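Local coordinates for protein glycogen synthase (Cyanobacterium sp. CLg1, PDB 6GNF) that is a bacterial glycogen synthase, a two-domain protein of the GT-B glycosyltransferase fold, and holds ADP and a glycan in the cleft between its domains, at residues E308-Q313 with Q440-M445; F419-A424 with M444-I449; R325-G330 with M514-M519. One frame throughout, in Å; residues are numbered along the deposited sequence.

Interaction 1: residues E308-Q313 with Q440-M445; sequences ETWNPQ and QLYAMM
Tyr442 and Trp310 lay their rings face to face, joining helix 439-445 of the C-terminal Rossmann-like domain of this GT-B fold to the loop between strand 298-300 and helix 327-341. The tyrosine CG stands anti to its own carbonyl carbon (chi1 -68°), which carries the ring off the helix flank and over the indole. The stack centres on the five-membered ring, its centroid 3.6 Å from that of the Tyr442 ring, with the planes tilted by only 12°. The overlap is uneven: Trp310 CD1 lies 3.4 Å from Tyr442 CZ, whereas Trp310 CE3, on the benzo half, stays 4.1 Å from Tyr442 CG. Tyr442 also borders the nucleotide pocket, its side chain coming within about 3 Å of the bound ADP at the nearest atoms, while the Trp310 ring stacks with His418. The loop tryptophan is thus probably a second-shell support for a ligand-contacting ring. One turn on, Met445 bends at chi3 (69°) and brings its methyl up against the loop backbone, with Met445 CE 3.0 Å from Trp310 O, a tight approach, and 3.9 Å from Asn311 CB. The amide of Asn311 turns away from the helix and is held within its own loop, ND2 bonding to Ile307 O and OD1 to Lys314 N. At the helix end the pyrrolidine of Pro312 rests on the backbone rather than on a side chain: Pro312 CD is 3.3 Å from Met445 O, and Pro312 CG 3.4 Å from that same oxygen.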
loop_
_atom_site.group_PDB
_atom_site.type_symbol
_atom_site.label_atom_id
_atom_site.label_comp_id
_atom_site.label_asym_id
_atom_site.label_seq_id
_atom_site.Cartn_x
_atom_site.Cartn_y
_atom_site.Cartn_z
ATOM N N GLU A 308 -11.345 -13.933 -2.777
ATOM C CA GLU A 308 -11.078 -15.229 -2.139
ATOM C C GLU A 308 -10.980 -15.239 -0.604
ATOM O O GLU A 308 -11.725 -15.968 0.048
ATOM C CB GLU A 308 -9.821 -15.863 -2.723
ATOM C CG GLU A 308 -10.010 -16.446 -4.120
ATOM C CD GLU A 308 -8.709 -16.567 -4.888
ATOM O OE1 GLU A 308 -8.636 -16.019 -6.012
ATOM O OE2 GLU A 308 -7.767 -17.201 -4.366
ATOM N N THR A 309 -10.031 -14.508 -0.036
ATOM C CA THR A 309 -9.853 -14.495 1.417
ATOM C C THR A 309 -10.917 -13.646 2.123
ATOM O O THR A 309 -11.356 -13.995 3.221
ATOM C CB THR A 309 -8.457 -13.953 1.811
ATOM O OG1 THR A 309 -7.442 -14.695 1.127
ATOM C CG2 THR A 309 -8.227 -14.052 3.326
ATOM N N TRP A 310 -11.311 -12.537 1.490
ATOM C CA TRP A 310 -12.200 -11.554 2.102
ATOM C C TRP A 310 -13.596 -11.542 1.476
ATOM O O TRP A 310 -13.853 -10.802 0.520
ATOM C CB TRP A 310 -11.579 -10.156 2.010
ATOM C CG TRP A 310 -10.349 -10.009 2.833
ATOM C CD1 TRP A 310 -9.065 -10.210 2.421
ATOM C CD2 TRP A 310 -10.277 -9.647 4.216
ATOM N NE1 TRP A 310 -8.198 -9.989 3.461
ATOM C CE2 TRP A 310 -8.915 -9.643 4.575
ATOM C CE3 TRP A 310 -11.230 -9.329 5.186
ATOM C CZ2 TRP A 310 -8.480 -9.326 5.860
ATOM C CZ3 TRP A 310 -10.798 -9.015 6.471
ATOM C CH2 TRP A 310 -9.436 -9.016 6.794
ATOM N N ASN A 311 -14.460 -12.420 1.972
ATOM C CA ASN A 311 -15.888 -12.338 1.692
ATOM C C ASN A 311 -16.653 -13.116 2.744
ATOM O O ASN A 311 -16.230 -14.207 3.143
ATOM C CB ASN A 311 -16.253 -12.832 0.287
ATOM C CG ASN A 311 -16.121 -14.335 0.130
ATOM O OD1 ASN A 311 -17.111 -15.065 0.169
ATOM N ND2 ASN A 311 -14.917 -14.798 -0.065
ATOM N N PRO A 312 -17.809 -12.585 3.152
ATOM C CA PRO A 312 -18.527 -13.157 4.273
ATOM C C PRO A 312 -19.028 -14.574 4.032
ATOM O O PRO A 312 -19.205 -15.319 4.993
ATOM C CB PRO A 312 -19.689 -12.179 4.473
ATOM C CG PRO A 312 -19.874 -11.516 3.156
ATOM C CD PRO A 312 -18.497 -11.408 2.589
ATOM N N GLN A 313 -19.191 -14.971 2.773
ATOM C CA GLN A 313 -19.729 -16.298 2.445
ATOM C C GLN A 313 -18.734 -17.416 2.743
ATOM O O GLN A 313 -19.126 -18.477 3.231
ATOM C CB GLN A 313 -20.173 -16.392 0.978
ATOM C CG GLN A 313 -21.396 -15.559 0.615
ATOM C CD GLN A 313 -21.089 -14.223 -0.071
ATOM O OE1 GLN A 313 -21.929 -13.705 -0.804
ATOM N NE2 GLN A 313 -19.890 -13.681 0.129
ATOM N N GLN A 440 -11.771 -0.237 3.361
ATOM C CA GLN A 440 -13.139 0.152 3.037
ATOM C C GLN A 440 -13.749 -0.766 1.975
ATOM O O GLN A 440 -14.956 -1.000 1.987
ATOM C CB GLN A 440 -13.219 1.628 2.620
ATOM C CG GLN A 440 -12.764 1.950 1.201
ATOM C CD GLN A 440 -11.263 2.145 1.062
ATOM O OE1 GLN A 440 -10.473 1.768 1.941
ATOM N NE2 GLN A 440 -10.866 2.778 -0.025
ATOM N N LEU A 441 -12.910 -1.317 1.104
ATOM C CA LEU A 441 -13.371 -2.244 0.073
ATOM C C LEU A 441 -13.774 -3.563 0.713
ATOM O O LEU A 441 -14.870 -4.079 0.471
ATOM C CB LEU A 441 -12.284 -2.484 -0.969
ATOM C CG LEU A 441 -11.666 -1.259 -1.649
ATOM C CD1 LEU A 441 -10.689 -1.699 -2.730
ATOM C CD2 LEU A 441 -12.730 -0.348 -2.235
ATOM N N TYR A 442 -12.903 -4.088 1.569
ATOM C CA TYR A 442 -13.223 -5.284 2.331
ATOM C C TYR A 442 -14.508 -5.074 3.115
ATOM O O TYR A 442 -15.420 -5.905 3.075
ATOM C CB TYR A 442 -12.095 -5.634 3.301
ATOM C CG TYR A 442 -10.801 -6.101 2.670
ATOM C CD1 TYR A 442 -10.781 -6.733 1.435
ATOM C CD2 TYR A 442 -9.594 -5.942 3.339
ATOM C CE1 TYR A 442 -9.597 -7.173 0.874
ATOM C CE2 TYR A 442 -8.407 -6.384 2.786
ATOM C CZ TYR A 442 -8.416 -6.998 1.551
ATOM O OH TYR A 442 -7.230 -7.422 1.000
ATOM N N ALA A 443 -14.575 -3.965 3.841
ATOM C CA ALA A 443 -15.715 -3.673 4.694
ATOM C C ALA A 443 -17.025 -3.739 3.915
ATOM O O ALA A 443 -17.992 -4.344 4.367
ATOM C CB ALA A 443 -15.553 -2.307 5.338
ATOM N N MET A 444 -17.062 -3.104 2.752
ATOM C CA MET A 444 -18.273 -3.076 1.946
ATOM C C MET A 444 -18.714 -4.469 1.506
ATOM O O MET A 444 -19.903 -4.757 1.479
ATOM C CB MET A 444 -18.116 -2.134 0.749
ATOM C CG MET A 444 -18.123 -0.667 1.160
ATOM S SD MET A 444 -18.115 0.517 -0.197
ATOM C CE MET A 444 -16.429 0.377 -0.772
ATOM N N MET A 445 -17.777 -5.345 1.169
ATOM C CA MET A 445 -18.136 -6.721 0.807
ATOM C C MET A 445 -18.790 -7.478 1.961
ATOM O O MET A 445 -19.547 -8.412 1.728
ATOM C CB MET A 445 -16.916 -7.502 0.330
ATOM C CG MET A 445 -16.383 -7.071 -1.011
ATOM S SD MET A 445 -14.873 -7.972 -1.467
ATOM C CE MET A 445 -15.528 -9.623 -1.731
#

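Interaction 2: residues F419-A424 with M444-I449; sequences FITAGA and MMYGTI
Thr421 spreads its methyl over one face of the Tyr446 ring: CG2 sits 4.1 Å from the ring centroid and 23° off the normal, a CH-pi contact displaced toward the CG-CD1 side. The two side chains meet at about a right angle. With Thr421 CG2 anti to the backbone N, the hydroxyl is left beside that nitrogen, where OG1 bonds back to Ala417 O within its helix and takes no part in the contact. Ala422 adds its methyl obliquely to the ring, Ala422 CB lying 3.7 Å from Tyr446 CD2; the phenol oxygen at the far end bonds to Asp315. The polar part of the contact belongs to Thr448. Its OG1 donates to Thr421 O over 2.6 Å, a short bond whose C=O...donor angle of 165° brings it almost straight onto the carbonyl. Lys331 NZ also bonds to this hydroxyl as well as to Ala422 O, so one lysine braces both segments. Thr448 also meets the Ala424 carbonyl, its CG2 3.5 Å from Ala424 O, with Ala424 CB farther off at 4.4 Å. Between Tyr446 and Thr448 the chain turns at Gly447, whose positive phi (76°) ends helix 439-445 in a Schellman motif. Helix 414-423, which leads into strand 426-429, thus packs against the turn between helix 439-445 and strand 449-452. Strand 426-429, helix 439-445 and strand 449-452 form a right-handed beta-alpha-beta crossover, the repeating unit of the Rossmann-like C-terminal domain in GT-B glycosyltransferases.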
loop_
_atom_site.group_PDB
_atom_site.type_symbol
_atom_site.label_atom_id
_atom_site.label_comp_id
_atom_site.label_asym_id
_atom_site.label_seq_id
_atom_site.Cartn_x
_atom_site.Cartn_y
_atom_site.Cartn_z
ATOM N N PHE A 419 -12.607 -10.724 12.333
ATOM C CA PHE A 419 -13.664 -10.502 13.317
ATOM C C PHE A 419 -14.196 -9.063 13.288
ATOM O O PHE A 419 -15.401 -8.835 13.446
ATOM C CB PHE A 419 -13.172 -10.814 14.733
ATOM C CG PHE A 419 -13.364 -12.246 15.157
ATOM C CD1 PHE A 419 -12.807 -13.286 14.429
ATOM C CD2 PHE A 419 -14.067 -12.545 16.317
ATOM C CE1 PHE A 419 -12.968 -14.598 14.835
ATOM C CE2 PHE A 419 -14.236 -13.858 16.728
ATOM C CZ PHE A 419 -13.683 -14.885 15.983
ATOM N N ILE A 420 -13.297 -8.094 13.121
ATOM C CA ILE A 420 -13.681 -6.673 13.137
ATOM C C ILE A 420 -14.449 -6.304 11.870
ATOM O O ILE A 420 -15.492 -5.649 11.937
ATOM C CB ILE A 420 -12.452 -5.752 13.307
ATOM C CG1 ILE A 420 -11.925 -5.847 14.740
ATOM C CG2 ILE A 420 -12.803 -4.301 12.995
ATOM C CD1 ILE A 420 -10.482 -5.416 14.882
ATOM N N THR A 421 -13.931 -6.733 10.724
ATOM C CA THR A 421 -14.553 -6.443 9.438
ATOM C C THR A 421 -15.977 -6.977 9.351
ATOM O O THR A 421 -16.842 -6.307 8.794
ATOM C CB THR A 421 -13.732 -7.039 8.287
ATOM O OG1 THR A 421 -12.374 -6.614 8.413
ATOM C CG2 THR A 421 -14.272 -6.597 6.937
ATOM N N ALA A 422 -16.195 -8.187 9.863
ATOM C CA ALA A 422 -17.505 -8.817 9.830
ATOM C C ALA A 422 -18.403 -8.308 10.949
ATOM O O ALA A 422 -19.580 -8.011 10.727
ATOM C CB ALA A 422 -17.359 -10.327 9.922
ATOM N N GLY A 423 -17.839 -8.158 12.144
ATOM C CA GLY A 423 -18.629 -7.851 13.336
ATOM C C GLY A 423 -19.023 -6.397 13.483
ATOM O O GLY A 423 -20.089 -6.091 14.016
ATOM N N ALA A 424 -18.155 -5.499 13.035
ATOM C CA ALA A 424 -18.394 -4.068 13.173
ATOM C C ALA A 424 -19.531 -3.608 12.272
ATOM O O ALA A 424 -19.758 -4.175 11.201
ATOM C CB ALA A 424 -17.131 -3.281 12.851
ATOM N N MET A 444 -17.062 -3.104 2.752
ATOM C CA MET A 444 -18.273 -3.076 1.946
ATOM C C MET A 444 -18.714 -4.469 1.506
ATOM O O MET A 444 -19.903 -4.757 1.479
ATOM C CB MET A 444 -18.116 -2.134 0.749
ATOM C CG MET A 444 -18.123 -0.667 1.160
ATOM S SD MET A 444 -18.115 0.517 -0.197
ATOM C CE MET A 444 -16.429 0.377 -0.772
ATOM N N MET A 445 -17.777 -5.345 1.169
ATOM C CA MET A 445 -18.136 -6.721 0.807
ATOM C C MET A 445 -18.790 -7.478 1.961
ATOM O O MET A 445 -19.547 -8.412 1.728
ATOM C CB MET A 445 -16.916 -7.502 0.330
ATOM C CG MET A 445 -16.383 -7.071 -1.011
ATOM S SD MET A 445 -14.873 -7.972 -1.467
ATOM C CE MET A 445 -15.528 -9.623 -1.731
ATOM N N TYR A 446 -18.490 -7.066 3.193
ATOM C CA TYR A 446 -19.084 -7.661 4.390
ATOM C C TYR A 446 -20.350 -6.922 4.866
ATOM O O TYR A 446 -20.923 -7.281 5.887
ATOM C CB TYR A 446 -18.048 -7.711 5.526
ATOM C CG TYR A 446 -17.007 -8.810 5.368
ATOM C CD1 TYR A 446 -16.048 -8.741 4.376
ATOM C CD2 TYR A 446 -16.987 -9.908 6.218
ATOM C CE1 TYR A 446 -15.095 -9.732 4.219
ATOM C CE2 TYR A 446 -16.038 -10.910 6.073
ATOM C CZ TYR A 446 -15.089 -10.815 5.072
ATOM O OH TYR A 446 -14.130 -11.803 4.898
ATOM N N GLY A 447 -20.767 -5.885 4.148
ATOM C CA GLY A 447 -21.930 -5.092 4.544
ATOM C C GLY A 447 -21.627 -4.144 5.689
ATOM O O GLY A 447 -22.523 -3.667 6.377
ATOM N N THR A 448 -20.346 -3.863 5.882
ATOM C CA THR A 448 -19.888 -2.974 6.937
ATOM C C THR A 448 -19.652 -1.607 6.305
ATOM O O THR A 448 -18.934 -1.488 5.316
ATOM C CB THR A 448 -18.602 -3.529 7.592
ATOM O OG1 THR A 448 -18.897 -4.782 8.229
ATOM C CG2 THR A 448 -18.042 -2.571 8.631
ATOM N N ILE A 449 -20.244 -0.579 6.903
ATOM C CA ILE A 449 -20.347 0.732 6.272
ATOM C C ILE A 449 -19.135 1.614 6.571
ATOM O O ILE A 449 -18.854 1.894 7.740
ATOM C CB ILE A 449 -21.626 1.447 6.744
ATOM C CG1 ILE A 449 -22.855 0.703 6.214
ATOM C CG2 ILE A 449 -21.637 2.896 6.279
ATOM C CD1 ILE A 449 -24.154 1.072 6.897
#

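Interaction 3: residues R325-G330 with M514-M519; sequences RTINSG and MRLDCM
Ile327 points its delta methyl at the flat of the Arg515 guanidinium, with CD1 over the centre of the group and 3.7 Å above its plane. The isoleucine reaches this far because CG1 is anti to the backbone N (chi1 -171°) and the chain stays extended, while the arginine bends at chi3 to swing its head across the methyl. Asn328 approaches the same guanidinium differently, at the edge: its OD1 lies in the plane and receives a weak hydrogen bond from Arg515 NH1, 2.9 Å long but bent to 121° at the hydrogen. The amide and guanidinium planes are 30° apart. Two other residues of helix 509-520 flank the isoleucine. Met519 runs past it in the opposite direction, its SD 3.8 Å from Ile327 CD1, and Leu516 crosses it obliquely, bringing CD1 to 4.1 Å from Ile327 CG2. Thus the aliphatic branch fills the middle, and the weak polar bond lies on the side of the exposed Asn328. Arg515 also touches Ile449 of strand 449-452, which places helix 509-520 against the sheet. This is helix-helix packing on the parallel sheet of an alpha/beta Rossmann-like domain, joining the first turn of helix 327-341 to helix 509-520.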
loop_
_atom_site.group_PDB
_atom_site.type_symbol
_atom_site.label_atom_id
_atom_site.label_comp_id
_atom_site.label_asym_id
_atom_site.label_seq_id
_atom_site.Cartn_x
_atom_site.Cartn_y
_atom_site.Cartn_z
ATOM N N ARG A 325 -28.688 -12.047 1.791
ATOM C CA ARG A 325 -29.968 -12.547 2.288
ATOM C C ARG A 325 -29.938 -12.873 3.782
ATOM O O ARG A 325 -30.912 -12.609 4.483
ATOM C CB ARG A 325 -30.415 -13.788 1.513
ATOM C CG ARG A 325 -30.704 -13.537 0.039
ATOM C CD ARG A 325 -31.516 -14.670 -0.580
ATOM N NE ARG A 325 -31.058 -16.001 -0.162
ATOM C CZ ARG A 325 -29.948 -16.607 -0.595
ATOM N NH1 ARG A 325 -29.138 -16.014 -1.470
ATOM N NH2 ARG A 325 -29.639 -17.823 -0.142
ATOM N N THR A 326 -28.830 -13.435 4.266
ATOM C CA THR A 326 -28.758 -13.898 5.657
ATOM C C THR A 326 -27.960 -12.962 6.562
ATOM O O THR A 326 -27.501 -13.366 7.629
ATOM C CB THR A 326 -28.155 -15.313 5.744
ATOM O OG1 THR A 326 -26.779 -15.280 5.350
ATOM C CG2 THR A 326 -28.921 -16.274 4.847
ATOM N N ILE A 327 -27.755 -11.730 6.112
ATOM C CA ILE A 327 -26.960 -10.760 6.861
ATOM C C ILE A 327 -27.509 -10.484 8.268
ATOM O O ILE A 327 -26.741 -10.288 9.209
ATOM C CB ILE A 327 -26.822 -9.431 6.087
ATOM C CG1 ILE A 327 -25.816 -8.510 6.782
ATOM C CG2 ILE A 327 -28.177 -8.735 5.942
ATOM C CD1 ILE A 327 -25.455 -7.270 5.991
ATOM N N ASN A 328 -28.828 -10.466 8.419
ATOM C CA ASN A 328 -29.428 -10.196 9.725
ATOM C C ASN A 328 -29.105 -11.261 10.776
ATOM O O ASN A 328 -28.998 -10.947 11.963
ATOM C CB ASN A 328 -30.945 -10.040 9.605
ATOM C CG ASN A 328 -31.355 -8.741 8.929
ATOM O OD1 ASN A 328 -30.591 -7.779 8.856
ATOM N ND2 ASN A 328 -32.588 -8.705 8.447
ATOM N N SER A 329 -28.963 -12.514 10.345
ATOM C CA SER A 329 -28.550 -13.603 11.236
ATOM C C SER A 329 -27.028 -13.600 11.453
ATOM O O SER A 329 -26.535 -13.228 12.519
ATOM C CB SER A 329 -28.986 -14.961 10.667
ATOM O OG SER A 329 -30.324 -14.929 10.214
ATOM N N GLY A 330 -26.281 -13.936 10.410
ATOM C CA GLY A 330 -24.849 -14.202 10.527
ATOM C C GLY A 330 -24.013 -13.029 11.010
ATOM O O GLY A 330 -23.044 -13.211 11.748
ATOM N N MET A 514 -28.297 0.485 3.065
ATOM C CA MET A 514 -26.904 0.852 2.807
ATOM C C MET A 514 -25.978 -0.368 2.874
ATOM O O MET A 514 -25.021 -0.475 2.098
ATOM C CB MET A 514 -26.435 1.945 3.779
ATOM C CG MET A 514 -25.098 2.573 3.407
ATOM S SD MET A 514 -24.654 4.048 4.358
ATOM C CE MET A 514 -25.597 5.317 3.522
ATOM N N ARG A 515 -26.250 -1.280 3.802
ATOM C CA ARG A 515 -25.467 -2.511 3.908
ATOM C C ARG A 515 -25.627 -3.392 2.679
ATOM O O ARG A 515 -24.663 -3.963 2.204
ATOM C CB ARG A 515 -25.877 -3.305 5.144
ATOM C CG ARG A 515 -25.611 -2.587 6.455
ATOM C CD ARG A 515 -25.743 -3.532 7.634
ATOM N NE ARG A 515 -26.999 -4.278 7.609
ATOM C CZ ARG A 515 -27.346 -5.172 8.527
ATOM N NH1 ARG A 515 -28.505 -5.812 8.431
ATOM N NH2 ARG A 515 -26.543 -5.430 9.551
ATOM N N LEU A 516 -26.862 -3.545 2.216
ATOM C CA LEU A 516 -27.138 -4.340 1.024
ATOM C C LEU A 516 -26.490 -3.713 -0.196
ATOM O O LEU A 516 -25.917 -4.428 -1.021
ATOM C CB LEU A 516 -28.651 -4.513 0.814
ATOM C CG LEU A 516 -29.318 -5.753 1.433
ATOM C CD1 LEU A 516 -28.696 -6.170 2.761
ATOM C CD2 LEU A 516 -30.815 -5.527 1.599
ATOM N N ASP A 517 -26.543 -2.383 -0.285
ATOM C CA ASP A 517 -25.913 -1.650 -1.389
ATOM C C ASP A 517 -24.396 -1.826 -1.361
ATOM O O ASP A 517 -23.766 -1.990 -2.408
ATOM C CB ASP A 517 -26.258 -0.154 -1.339
ATOM C CG ASP A 517 -27.710 0.131 -1.698
ATOM O OD1 ASP A 517 -28.477 -0.842 -1.832
ATOM O OD2 ASP A 517 -28.091 1.318 -1.829
ATOM N N CYS A 518 -23.825 -1.811 -0.159
ATOM C CA CYS A 518 -22.412 -2.076 0.020
ATOM C C CYS A 518 -22.059 -3.479 -0.454
ATOM O O CYS A 518 -21.080 -3.650 -1.169
ATOM C CB CYS A 518 -21.998 -1.913 1.487
ATOM S SG CYS A 518 -21.744 -0.199 2.009
ATOM N N MET A 519 -22.837 -4.476 -0.044
ATOM C CA MET A 519 -22.543 -5.862 -0.427
ATOM C C MET A 519 -22.692 -6.091 -1.934
ATOM O O MET A 519 -22.005 -6.924 -2.498
ATOM C CB MET A 519 -23.406 -6.853 0.358
ATOM C CG MET A 519 -23.044 -6.931 1.833
ATOM S SD MET A 519 -23.868 -8.274 2.705
ATOM C CE MET A 519 -22.968 -9.685 2.070
#

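From the N terminus, the loop 308-313 comes first and then the start of helix 327-341; their partners lie far along the chain. Interaction 1 closes a long loop at 440-445, and interaction 3 closes a longer one at 514-519, so these two cross. Interaction 2 joins 419-424 to 444-449 over a short span and falls wholly within the span of interaction 3, sharing Met444 and Met445 with interaction 1. All three sit together in the C-terminal domain. Tyr446 OH lies 3.0 Å from Asn311 N, linking interactions 1 and 2, while Met519 CE packs 3.7 Å from Met445 O, bringing helix 509-520 against the end of helix 439-445.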